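Local structure of 433aa long hypothetical phosphoribosylglycinamide formyl transferase (Pyrococcus horikoshii, 2CZG) at residues D84-E89 against D104-V109; V216-E221 against L324-E329; V226-K231 against G333-P338; R257-I262 against M280-D285. The protein is a hypothetical ATP-grasp protein of unestablished function, with a Rossmann-like preATP-grasp domain, an ATP-grasp domain and a PurT-type C-terminal region. All blocks are in the same frame, centred on the assembly; numbering follows the deposited sequence.

Interaction 1. Residues D84-E89 against D104-V109; sequences DAIIPE and DGYFVV
Ile-86 holds the loop through both its N-H and its carbonyl: its N donates to Phe-107 O at 2.9 Å (160°), and its O accepts from Val-109 N at 3.0 Å (172°). Val-108 lies between these two bonds, making a single bridge with Ile-86 at the edge of strand 85-88. Packing is tight around Ile-86. With its CG1 anti to the carbonyl carbon (chi1 -67°), CD1 reaches Tyr-106 CB at 3.7 Å and Val-108 CG2 at 4.2 Å. Asp-84 O lies in plane at the edge of the Phe-107 ring, 3.9 Å from Phe-107 CD2, while Val-109 CG2 lies over one face of that ring, toward the rim. Pro-88 CD rests 3.4 Å from Val-109 O. Toward solvent the contact thins out: the Tyr-106 ring swings away, and exposed Gly-105 closes helix 95-103 in a Schellman motif. The Asp-84 carboxylate points away from the loop, OD1 accepting from the backbone N of Lys-21. On the buried side, Ile-87 and Val-109 both pack on His-317 and Val-321 of helix 313-322. Main-chain bonds thus satisfy the buried polar atoms of Ile-86, and apolar side chains supply the remaining cohesion without any charged pair.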
# COMPACT_ATOMS: atom_id res chain seq x y z
N ASP A 84 0.55 -13.68 -18.17
CA ASP A 84 1.95 -13.36 -18.41
C ASP A 84 2.82 -14.04 -17.35
O ASP A 84 3.99 -14.30 -17.59
CB ASP A 84 2.17 -11.83 -18.37
CG ASP A 84 1.47 -11.13 -19.52
OD1 ASP A 84 0.29 -10.73 -19.38
OD2 ASP A 84 2.09 -11.02 -20.59
N ALA A 85 2.24 -14.35 -16.20
CA ALA A 85 2.99 -15.02 -15.15
C ALA A 85 2.05 -15.82 -14.26
O ALA A 85 0.97 -15.35 -13.92
CB ALA A 85 3.77 -14.00 -14.30
N ILE A 86 2.47 -17.03 -13.91
CA ILE A 86 1.74 -17.95 -13.05
C ILE A 86 2.59 -17.93 -11.78
O ILE A 86 3.71 -18.41 -11.79
CB ILE A 86 1.71 -19.35 -13.64
CG1 ILE A 86 0.87 -19.35 -14.91
CG2 ILE A 86 1.14 -20.35 -12.62
CD1 ILE A 86 0.90 -20.71 -15.65
N ILE A 87 2.02 -17.38 -10.72
CA ILE A 87 2.71 -17.20 -9.44
C ILE A 87 2.23 -18.08 -8.28
O ILE A 87 1.22 -17.79 -7.67
CB ILE A 87 2.58 -15.72 -9.02
CG1 ILE A 87 3.01 -14.83 -10.20
CG2 ILE A 87 3.37 -15.43 -7.74
CD1 ILE A 87 2.89 -13.32 -9.94
N PRO A 88 2.95 -19.17 -7.97
CA PRO A 88 2.57 -20.06 -6.87
C PRO A 88 2.71 -19.31 -5.55
O PRO A 88 3.73 -18.67 -5.32
CB PRO A 88 3.59 -21.19 -6.97
CG PRO A 88 3.94 -21.22 -8.39
CD PRO A 88 4.05 -19.76 -8.76
N GLU A 89 1.70 -19.38 -4.69
CA GLU A 89 1.79 -18.69 -3.41
C GLU A 89 2.04 -19.71 -2.32
O GLU A 89 2.51 -19.36 -1.24
CB GLU A 89 0.49 -17.93 -3.08
CG GLU A 89 0.63 -16.95 -1.91
CD GLU A 89 -0.55 -16.96 -0.92
OE1 GLU A 89 -0.66 -16.02 -0.10
OE2 GLU A 89 -1.36 -17.92 -0.94
N ASP A 104 4.39 -25.80 -22.06
CA ASP A 104 3.47 -25.26 -23.07
C ASP A 104 3.74 -23.78 -23.35
O ASP A 104 3.03 -23.15 -24.14
CB ASP A 104 2.02 -25.44 -22.60
CG ASP A 104 1.03 -25.35 -23.74
OD1 ASP A 104 1.03 -26.25 -24.60
OD2 ASP A 104 0.24 -24.37 -23.77
N GLY A 105 4.75 -23.20 -22.71
CA GLY A 105 5.04 -21.81 -22.97
C GLY A 105 4.49 -20.80 -21.97
O GLY A 105 4.51 -19.60 -22.26
N TYR A 106 3.98 -21.24 -20.82
CA TYR A 106 3.50 -20.28 -19.83
C TYR A 106 4.58 -20.06 -18.81
O TYR A 106 5.23 -21.00 -18.38
CB TYR A 106 2.21 -20.76 -19.14
CG TYR A 106 1.04 -20.79 -20.08
CD1 TYR A 106 0.66 -21.98 -20.69
CD2 TYR A 106 0.37 -19.62 -20.43
CE1 TYR A 106 -0.36 -22.01 -21.63
CE2 TYR A 106 -0.66 -19.64 -21.37
CZ TYR A 106 -1.02 -20.84 -21.97
OH TYR A 106 -2.03 -20.88 -22.91
N PHE A 107 4.79 -18.82 -18.43
CA PHE A 107 5.83 -18.55 -17.46
C PHE A 107 5.43 -18.90 -16.03
O PHE A 107 4.64 -18.19 -15.41
CB PHE A 107 6.24 -17.07 -17.54
CG PHE A 107 7.31 -16.69 -16.56
CD1 PHE A 107 8.31 -17.60 -16.20
CD2 PHE A 107 7.34 -15.42 -16.01
CE1 PHE A 107 9.32 -17.23 -15.31
CE2 PHE A 107 8.35 -15.05 -15.12
CZ PHE A 107 9.33 -15.96 -14.77
N VAL A 108 5.99 -19.99 -15.52
CA VAL A 108 5.78 -20.44 -14.15
C VAL A 108 6.96 -19.87 -13.31
O VAL A 108 8.12 -20.13 -13.61
CB VAL A 108 5.76 -21.98 -14.07
CG1 VAL A 108 5.64 -22.45 -12.63
CG2 VAL A 108 4.58 -22.51 -14.90
N VAL A 109 6.64 -19.10 -12.28
CA VAL A 109 7.62 -18.45 -11.41
C VAL A 109 8.16 -19.32 -10.27
O VAL A 109 7.38 -20.00 -9.58
CB VAL A 109 6.98 -17.18 -10.78
CG1 VAL A 109 7.88 -16.59 -9.73
CG2 VAL A 109 6.68 -16.18 -11.87

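Interaction 2. Residues V216-E221 against L324-E329; sequences VRHFDE and LPIPGE
His-218 lies flat against Ile-326, and its atoms meet that residue one after another. From CB, 4.0 Å from Ile-326 CD1, the side chain turns between the backbone N and the carbonyl carbon (chi1 61°), which swings the imidazole over the loop 324-329. CG comes to 3.8 Å from Ile-326 CD1, and CD2 lies against the same methyl. At the far end of the ring CE1 nears the Ile-326 carbonyl, 3.6 Å from its O, and NE2 lies close to Ile-326 CB. That CB stands almost over the ring centre, 3.9 Å from the centroid and 13° off the normal, a CH-pi contact. ND1 turns back on its own strand and donates to Phe-219 O at 3.0 Å, a bent bond whose donor stands above the carbonyl plane; this helps fix the rotation of the ring. Val-216 CG1 extends the apolar patch by meeting Ile-326 CD1 crosswise.

Between the backbones, water does the polar work. One molecule donates to Phe-219 O and accepts from Ile-326 N, both at 2.8 Å; a second accepts from Phe-219 N and donates to Leu-324 O. Two waters thus bridge loop and strand end, the first of them in plane at the imidazole edge. Helix 313-322 closes over the patch, Ala-320 touching Val-216 and His-218 and Leu-316 touching Ile-326. Strand 225-229 flanks strand 209-219, while Leu-362, Ser-367 and Leu-366 of the second subunit pack on Leu-324, Pro-325 and Pro-327 respectively.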
# COMPACT_ATOMS: atom_id res chain seq x y z
N VAL A 216 16.43 -11.58 -4.76
CA VAL A 216 15.56 -11.48 -5.93
C VAL A 216 16.33 -11.58 -7.23
O VAL A 216 17.30 -10.86 -7.45
CB VAL A 216 14.80 -10.14 -6.00
CG1 VAL A 216 13.56 -10.33 -6.87
CG2 VAL A 216 14.45 -9.64 -4.63
N ARG A 217 15.86 -12.46 -8.11
CA ARG A 217 16.47 -12.63 -9.42
C ARG A 217 15.61 -11.84 -10.42
O ARG A 217 14.42 -12.12 -10.58
CB ARG A 217 16.53 -14.11 -9.80
CG ARG A 217 17.62 -14.91 -9.05
CD ARG A 217 17.61 -16.40 -9.41
NE ARG A 217 17.76 -16.64 -10.84
CZ ARG A 217 18.92 -16.69 -11.50
NH1 ARG A 217 20.07 -16.51 -10.87
NH2 ARG A 217 18.92 -16.95 -12.81
N HIS A 218 16.21 -10.85 -11.06
CA HIS A 218 15.49 -10.03 -12.02
C HIS A 218 16.44 -9.54 -13.12
O HIS A 218 17.66 -9.73 -13.04
CB HIS A 218 14.91 -8.83 -11.31
CG HIS A 218 15.94 -7.96 -10.68
ND1 HIS A 218 16.46 -6.84 -11.31
CD2 HIS A 218 16.59 -8.05 -9.49
CE1 HIS A 218 17.37 -6.28 -10.54
NE2 HIS A 218 17.47 -7.00 -9.43
N PHE A 219 15.87 -8.91 -14.14
CA PHE A 219 16.65 -8.38 -15.24
C PHE A 219 17.27 -7.03 -14.96
O PHE A 219 16.70 -6.22 -14.22
CB PHE A 219 15.77 -8.21 -16.48
CG PHE A 219 15.29 -9.50 -17.07
CD1 PHE A 219 16.18 -10.50 -17.42
CD2 PHE A 219 13.94 -9.67 -17.35
CE1 PHE A 219 15.74 -11.66 -18.06
CE2 PHE A 219 13.48 -10.83 -17.98
CZ PHE A 219 14.38 -11.83 -18.35
N ASP A 220 18.45 -6.80 -15.55
CA ASP A 220 19.12 -5.51 -15.44
C ASP A 220 18.82 -4.87 -16.80
O ASP A 220 18.17 -5.50 -17.63
CB ASP A 220 20.64 -5.64 -15.16
CG ASP A 220 21.41 -6.40 -16.25
OD1 ASP A 220 20.92 -6.56 -17.40
OD2 ASP A 220 22.54 -6.84 -15.95
N GLU A 221 19.26 -3.64 -17.05
CA GLU A 221 18.95 -3.01 -18.33
C GLU A 221 19.50 -3.72 -19.58
O GLU A 221 19.05 -3.46 -20.69
CB GLU A 221 19.36 -1.52 -18.30
CG GLU A 221 18.70 -0.80 -17.12
CD GLU A 221 19.00 0.68 -17.03
OE1 GLU A 221 18.56 1.44 -17.92
OE2 GLU A 221 19.68 1.08 -16.05
N LEU A 324 10.40 -6.50 -15.18
CA LEU A 324 10.75 -5.11 -14.91
C LEU A 324 12.01 -5.01 -14.07
O LEU A 324 12.37 -5.95 -13.35
CB LEU A 324 9.59 -4.42 -14.18
CG LEU A 324 8.27 -4.38 -14.97
CD1 LEU A 324 7.12 -4.05 -14.02
CD2 LEU A 324 8.38 -3.34 -16.10
N PRO A 325 12.73 -3.88 -14.15
CA PRO A 325 13.95 -3.72 -13.37
C PRO A 325 13.67 -3.41 -11.91
O PRO A 325 12.54 -3.12 -11.52
CB PRO A 325 14.65 -2.55 -14.06
CG PRO A 325 13.52 -1.73 -14.55
CD PRO A 325 12.58 -2.77 -15.12
N ILE A 326 14.73 -3.46 -11.11
CA ILE A 326 14.66 -3.14 -9.69
C ILE A 326 15.95 -2.36 -9.37
O ILE A 326 17.05 -2.86 -9.56
CB ILE A 326 14.57 -4.42 -8.81
CG1 ILE A 326 13.28 -5.18 -9.12
CG2 ILE A 326 14.58 -4.02 -7.35
CD1 ILE A 326 13.17 -6.57 -8.47
N PRO A 327 15.81 -1.11 -8.90
CA PRO A 327 17.01 -0.32 -8.58
C PRO A 327 17.77 -0.96 -7.44
O PRO A 327 17.18 -1.47 -6.49
CB PRO A 327 16.44 1.05 -8.17
CG PRO A 327 15.07 1.07 -8.80
CD PRO A 327 14.58 -0.34 -8.63
N GLY A 328 19.10 -0.92 -7.54
CA GLY A 328 19.93 -1.49 -6.51
C GLY A 328 21.05 -0.57 -6.08
O GLY A 328 21.03 0.63 -6.37
N GLU A 329 22.02 -1.13 -5.38
CA GLU A 329 23.17 -0.38 -4.90
C GLU A 329 24.32 -1.37 -4.73
O GLU A 329 24.34 -2.17 -3.79
CB GLU A 329 22.85 0.29 -3.56
CG GLU A 329 23.93 1.26 -3.06
CD GLU A 329 23.59 1.96 -1.74
OE1 GLU A 329 24.43 2.75 -1.26
OE2 GLU A 329 22.50 1.72 -1.18
O HOH W 1 17.13 -4.01 -12.50
O HOH W 2 12.85 -8.50 -14.15

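Interaction 3. Residues V226-K231 against G333-P338; sequences VTTFPK and GYRLFP
Tyr-334 turns its ring edge toward the face of Phe-229 in an offset edge-to-face pair, centroids 5.7 Å apart and planes at 84°; Tyr-334 CD2 is the atom nearest Phe-229 CE1. Arg-335 O and a water lie at the Phe-229 ring edge. Val-226 CG2 covers one face of the Arg-335 guanidinium, and Thr-228 CB lies in plane at its edge. Arg-335 reaches this place with its chain extended from CG to NE, CG anti to the backbone N (chi1 -170°), and its NH2 donates to Ile-326 O. Between the backbones Phe-229 and Leu-336 form a parallel bridge: Phe-229 N donates to Arg-335 O, and Phe-337 N to Phe-229 O, each at 2.7 Å. Past these bonds water takes over. One molecule joins Thr-227 O (2.6 Å) to Arg-335 N (3.1 Å), another Phe-337 O to Lys-231 N. Lys-231 NZ itself leads off to a salt bridge with Glu-256. The strands cross at 58°, so direct pairing is short and waters join the backbones on either side of it; the polar main-chain atoms of this partly buried contact are thus met partly by each other and partly by solvent.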
# COMPACT_ATOMS: atom_id res chain seq x y z
N VAL A 226 20.30 -10.57 -12.79
CA VAL A 226 21.15 -10.26 -11.65
C VAL A 226 20.37 -10.65 -10.40
O VAL A 226 19.15 -10.87 -10.44
CB VAL A 226 21.52 -8.75 -11.53
CG1 VAL A 226 22.47 -8.36 -12.67
CG2 VAL A 226 20.26 -7.88 -11.52
N THR A 227 21.08 -10.72 -9.29
CA THR A 227 20.50 -11.08 -8.02
C THR A 227 20.81 -9.94 -7.07
O THR A 227 21.97 -9.62 -6.88
CB THR A 227 21.12 -12.38 -7.47
OG1 THR A 227 21.11 -13.37 -8.50
CG2 THR A 227 20.31 -12.91 -6.30
N THR A 228 19.79 -9.31 -6.51
CA THR A 228 20.05 -8.23 -5.57
C THR A 228 19.59 -8.65 -4.18
O THR A 228 18.62 -9.39 -4.02
CB THR A 228 19.41 -6.89 -6.01
OG1 THR A 228 18.37 -6.52 -5.11
CG2 THR A 228 18.91 -7.00 -7.40
N PHE A 229 20.31 -8.18 -3.17
CA PHE A 229 19.98 -8.60 -1.84
C PHE A 229 19.52 -7.56 -0.83
O PHE A 229 20.19 -6.55 -0.63
CB PHE A 229 21.19 -9.35 -1.22
CG PHE A 229 21.74 -10.46 -2.08
CD1 PHE A 229 22.63 -10.19 -3.12
CD2 PHE A 229 21.39 -11.78 -1.82
CE1 PHE A 229 23.17 -11.22 -3.89
CE2 PHE A 229 21.93 -12.82 -2.58
CZ PHE A 229 22.82 -12.54 -3.62
N PRO A 230 18.37 -7.81 -0.20
CA PRO A 230 17.80 -6.91 0.81
C PRO A 230 18.54 -7.27 2.10
O PRO A 230 19.22 -8.30 2.15
CB PRO A 230 16.33 -7.33 0.89
CG PRO A 230 16.07 -7.93 -0.46
CD PRO A 230 17.33 -8.73 -0.70
N LYS A 231 18.39 -6.45 3.13
CA LYS A 231 19.02 -6.75 4.41
C LYS A 231 18.42 -8.04 4.94
O LYS A 231 17.24 -8.32 4.73
CB LYS A 231 18.77 -5.63 5.42
CG LYS A 231 19.69 -4.43 5.25
CD LYS A 231 21.13 -4.80 5.57
CE LYS A 231 22.07 -3.62 5.36
NZ LYS A 231 23.41 -3.85 5.99
N GLY A 333 31.00 -6.02 -4.53
CA GLY A 333 30.62 -7.16 -5.35
C GLY A 333 29.16 -7.57 -5.30
O GLY A 333 28.69 -8.28 -6.19
N TYR A 334 28.43 -7.15 -4.27
CA TYR A 334 27.01 -7.51 -4.18
C TYR A 334 26.07 -6.35 -4.47
O TYR A 334 26.27 -5.23 -4.00
CB TYR A 334 26.68 -8.07 -2.80
CG TYR A 334 27.31 -9.40 -2.50
CD1 TYR A 334 28.47 -9.49 -1.74
CD2 TYR A 334 26.76 -10.58 -3.01
CE1 TYR A 334 29.08 -10.73 -1.49
CE2 TYR A 334 27.35 -11.82 -2.77
CZ TYR A 334 28.51 -11.89 -2.01
OH TYR A 334 29.11 -13.11 -1.79
N ARG A 335 25.04 -6.64 -5.26
CA ARG A 335 24.03 -5.65 -5.60
C ARG A 335 23.00 -5.74 -4.47
O ARG A 335 22.25 -6.72 -4.38
CB ARG A 335 23.41 -6.01 -6.96
CG ARG A 335 22.51 -4.95 -7.56
CD ARG A 335 22.07 -5.38 -8.96
NE ARG A 335 21.42 -4.33 -9.75
CZ ARG A 335 20.21 -3.83 -9.52
NH1 ARG A 335 19.49 -4.27 -8.50
NH2 ARG A 335 19.70 -2.91 -10.34
N LEU A 336 22.99 -4.74 -3.60
CA LEU A 336 22.07 -4.69 -2.45
C LEU A 336 20.81 -3.85 -2.68
O LEU A 336 20.79 -2.96 -3.53
CB LEU A 336 22.79 -4.09 -1.22
CG LEU A 336 24.08 -4.74 -0.73
CD1 LEU A 336 24.39 -4.23 0.69
CD2 LEU A 336 23.93 -6.24 -0.72
N PHE A 337 19.76 -4.16 -1.92
CA PHE A 337 18.54 -3.37 -2.00
C PHE A 337 18.46 -2.59 -0.70
O PHE A 337 18.20 -3.17 0.35
CB PHE A 337 17.31 -4.25 -2.13
CG PHE A 337 16.09 -3.46 -2.48
CD1 PHE A 337 15.84 -3.10 -3.80
CD2 PHE A 337 15.25 -2.97 -1.48
CE1 PHE A 337 14.79 -2.25 -4.12
CE2 PHE A 337 14.19 -2.12 -1.80
CZ PHE A 337 13.97 -1.76 -3.11
N PRO A 338 18.68 -1.27 -0.74
CA PRO A 338 18.64 -0.41 0.45
C PRO A 338 17.37 -0.46 1.28
O PRO A 338 16.26 -0.41 0.75
CB PRO A 338 18.89 0.99 -0.12
CG PRO A 338 19.74 0.71 -1.33
CD PRO A 338 19.05 -0.49 -1.94
O HOH W 3 24.56 -9.54 -6.36
O HOH W 4 16.81 -4.17 2.41

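Interaction 4. Residues R257-I262 against M280-D285; sequences REVYRI and MFVKGD
Met-280 makes most of the strand's share of the contact, and its terminal methyl is the odd feature: CE is modelled impossibly close to Ile-262, so its exact position is doubtful and the contact is better judged from SD. CG stands anti to the carbonyl carbon (chi1 -67°), which sends the chain out from the strand to the surface of helix 253-270. There SD settles beside Val-259, 3.9 Å from Val-259 CG1 and 3.8 Å from the carbonyl O of the same residue. One further apolar touch, Val-259 CG2 to Val-282 CG2 at 4.3 Å, comes from two residues farther along the strand.

Within the helix, Glu-258 and Arg-261, both partly exposed and one turn apart, make a side-on salt bridge: Arg-261 NH2 donates to Glu-258 OE1 at 2.6 Å, and Arg-261 NE to Glu-258 OE2 at 2.8 Å. Both oxygens are met on their syn sides, though from out of the carboxylate plane, by about 30°, and the two bonds hold the guanidinium and carboxylate against each other. The side-chain contacts with the strand, by contrast, are apolar. Val-211 and Val-287 on the flanking strands also pack on Met-280, and Val-134 and Pro-135 reach Ile-262 from a loop. Helix and strand run nearly antiparallel, their axes 10.3 Å apart at 156°: a helix packed on a largely antiparallel sheet, as in the alpha+beta ATP-grasp fold.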
# COMPACT_ATOMS: atom_id res chain seq x y z
N ARG A 257 27.77 -10.75 4.89
CA ARG A 257 28.33 -11.04 3.59
C ARG A 257 28.27 -12.54 3.32
O ARG A 257 28.11 -12.98 2.18
CB ARG A 257 29.78 -10.56 3.50
CG ARG A 257 30.02 -9.68 2.30
CD ARG A 257 31.48 -9.57 1.95
NE ARG A 257 31.64 -9.11 0.57
CZ ARG A 257 32.75 -9.24 -0.13
NH1 ARG A 257 33.81 -9.82 0.42
NH2 ARG A 257 32.80 -8.83 -1.39
N GLU A 258 28.38 -13.33 4.38
CA GLU A 258 28.31 -14.77 4.20
C GLU A 258 26.86 -15.18 3.90
O GLU A 258 26.63 -16.18 3.22
CB GLU A 258 28.84 -15.49 5.46
CG GLU A 258 28.81 -17.02 5.39
CD GLU A 258 29.72 -17.60 4.31
OE1 GLU A 258 29.78 -18.84 4.17
OE2 GLU A 258 30.37 -16.80 3.60
N VAL A 259 25.89 -14.41 4.40
CA VAL A 259 24.47 -14.70 4.14
C VAL A 259 24.19 -14.46 2.66
O VAL A 259 23.51 -15.26 2.01
CB VAL A 259 23.52 -13.79 5.00
CG1 VAL A 259 22.12 -13.74 4.40
CG2 VAL A 259 23.42 -14.33 6.42
N TYR A 260 24.73 -13.37 2.11
CA TYR A 260 24.51 -13.06 0.70
C TYR A 260 25.20 -14.11 -0.16
O TYR A 260 24.65 -14.54 -1.19
CB TYR A 260 25.06 -11.66 0.35
CG TYR A 260 24.44 -10.52 1.14
CD1 TYR A 260 25.16 -9.34 1.40
CD2 TYR A 260 23.15 -10.61 1.64
CE1 TYR A 260 24.61 -8.29 2.14
CE2 TYR A 260 22.58 -9.58 2.38
CZ TYR A 260 23.31 -8.43 2.63
OH TYR A 260 22.73 -7.43 3.38
N ARG A 261 26.39 -14.53 0.25
CA ARG A 261 27.15 -15.53 -0.51
C ARG A 261 26.40 -16.86 -0.62
O ARG A 261 26.29 -17.42 -1.71
CB ARG A 261 28.53 -15.77 0.13
CG ARG A 261 29.45 -16.66 -0.72
CD ARG A 261 30.77 -17.01 0.01
NE ARG A 261 30.58 -18.00 1.07
CZ ARG A 261 30.32 -19.29 0.85
NH1 ARG A 261 30.24 -19.74 -0.40
NH2 ARG A 261 30.12 -20.11 1.87
N ILE A 262 25.91 -17.36 0.50
CA ILE A 262 25.17 -18.62 0.50
C ILE A 262 23.89 -18.49 -0.33
O ILE A 262 23.57 -19.36 -1.15
CB ILE A 262 24.78 -19.06 1.93
CG1 ILE A 262 26.05 -19.26 2.77
CG2 ILE A 262 23.95 -20.35 1.88
CD1 ILE A 262 25.84 -20.11 4.01
N MET A 280 18.42 -19.33 6.75
CA MET A 280 19.73 -19.65 7.32
C MET A 280 19.80 -19.47 8.84
O MET A 280 18.91 -18.86 9.44
CB MET A 280 20.80 -18.77 6.67
CG MET A 280 21.03 -19.07 5.22
SD MET A 280 21.70 -17.66 4.36
CE MET A 280 23.32 -18.00 4.38
N PHE A 281 20.85 -20.03 9.45
CA PHE A 281 21.11 -19.93 10.90
C PHE A 281 22.42 -19.16 11.08
O PHE A 281 23.40 -19.44 10.38
CB PHE A 281 21.30 -21.30 11.55
CG PHE A 281 20.08 -22.16 11.52
CD1 PHE A 281 18.90 -21.75 12.15
CD2 PHE A 281 20.11 -23.39 10.87
CE1 PHE A 281 17.75 -22.55 12.12
CE2 PHE A 281 18.96 -24.21 10.84
CZ PHE A 281 17.79 -23.78 11.47
N VAL A 282 22.44 -18.20 12.00
CA VAL A 282 23.66 -17.45 12.23
C VAL A 282 24.14 -17.55 13.69
O VAL A 282 23.38 -17.34 14.63
CB VAL A 282 23.49 -15.95 11.87
CG1 VAL A 282 24.81 -15.21 12.09
CG2 VAL A 282 23.06 -15.81 10.41
N LYS A 283 25.42 -17.88 13.84
CA LYS A 283 26.06 -17.99 15.15
C LYS A 283 27.39 -17.24 14.99
O LYS A 283 28.29 -17.71 14.28
CB LYS A 283 26.33 -19.46 15.50
CG LYS A 283 26.35 -19.78 17.00
CD LYS A 283 27.27 -18.85 17.76
CE LYS A 283 27.15 -19.06 19.27
NZ LYS A 283 27.73 -17.89 20.01
N GLY A 284 27.50 -16.08 15.61
CA GLY A 284 28.72 -15.30 15.46
C GLY A 284 28.88 -14.92 14.00
O GLY A 284 28.01 -14.26 13.43
N ASP A 285 29.98 -15.35 13.39
CA ASP A 285 30.25 -15.06 11.98
C ASP A 285 29.94 -16.28 11.12
O ASP A 285 30.12 -16.25 9.90
CB ASP A 285 31.73 -14.69 11.78
CG ASP A 285 32.08 -13.35 12.39
OD1 ASP A 285 33.28 -13.12 12.64
OD2 ASP A 285 31.17 -12.53 12.61

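How the interactions relate
Interaction 1 comes first and closes before the others open: a short loop around helix 95-103 returns to the edge of the parallel preATP-grasp sheet. Interactions 2 and 3 then close two long loops, each of about a hundred residues, and they cross, because 226-231 lies inside the loop closed by 216-221 and 324-329, while its partner 333-338 lies beyond it. They touch directly, strands 209-219 and 225-229 being neighbours in the mixed sheet. Interaction 4, a local helix-strand return, nests inside both loops; its helix meets interaction 3 where Tyr-260 packs on Phe-229 and Leu-336. Together, interactions 2 to 4 tie helix 253-270, and the segments that follow helix 313-322, to that sheet.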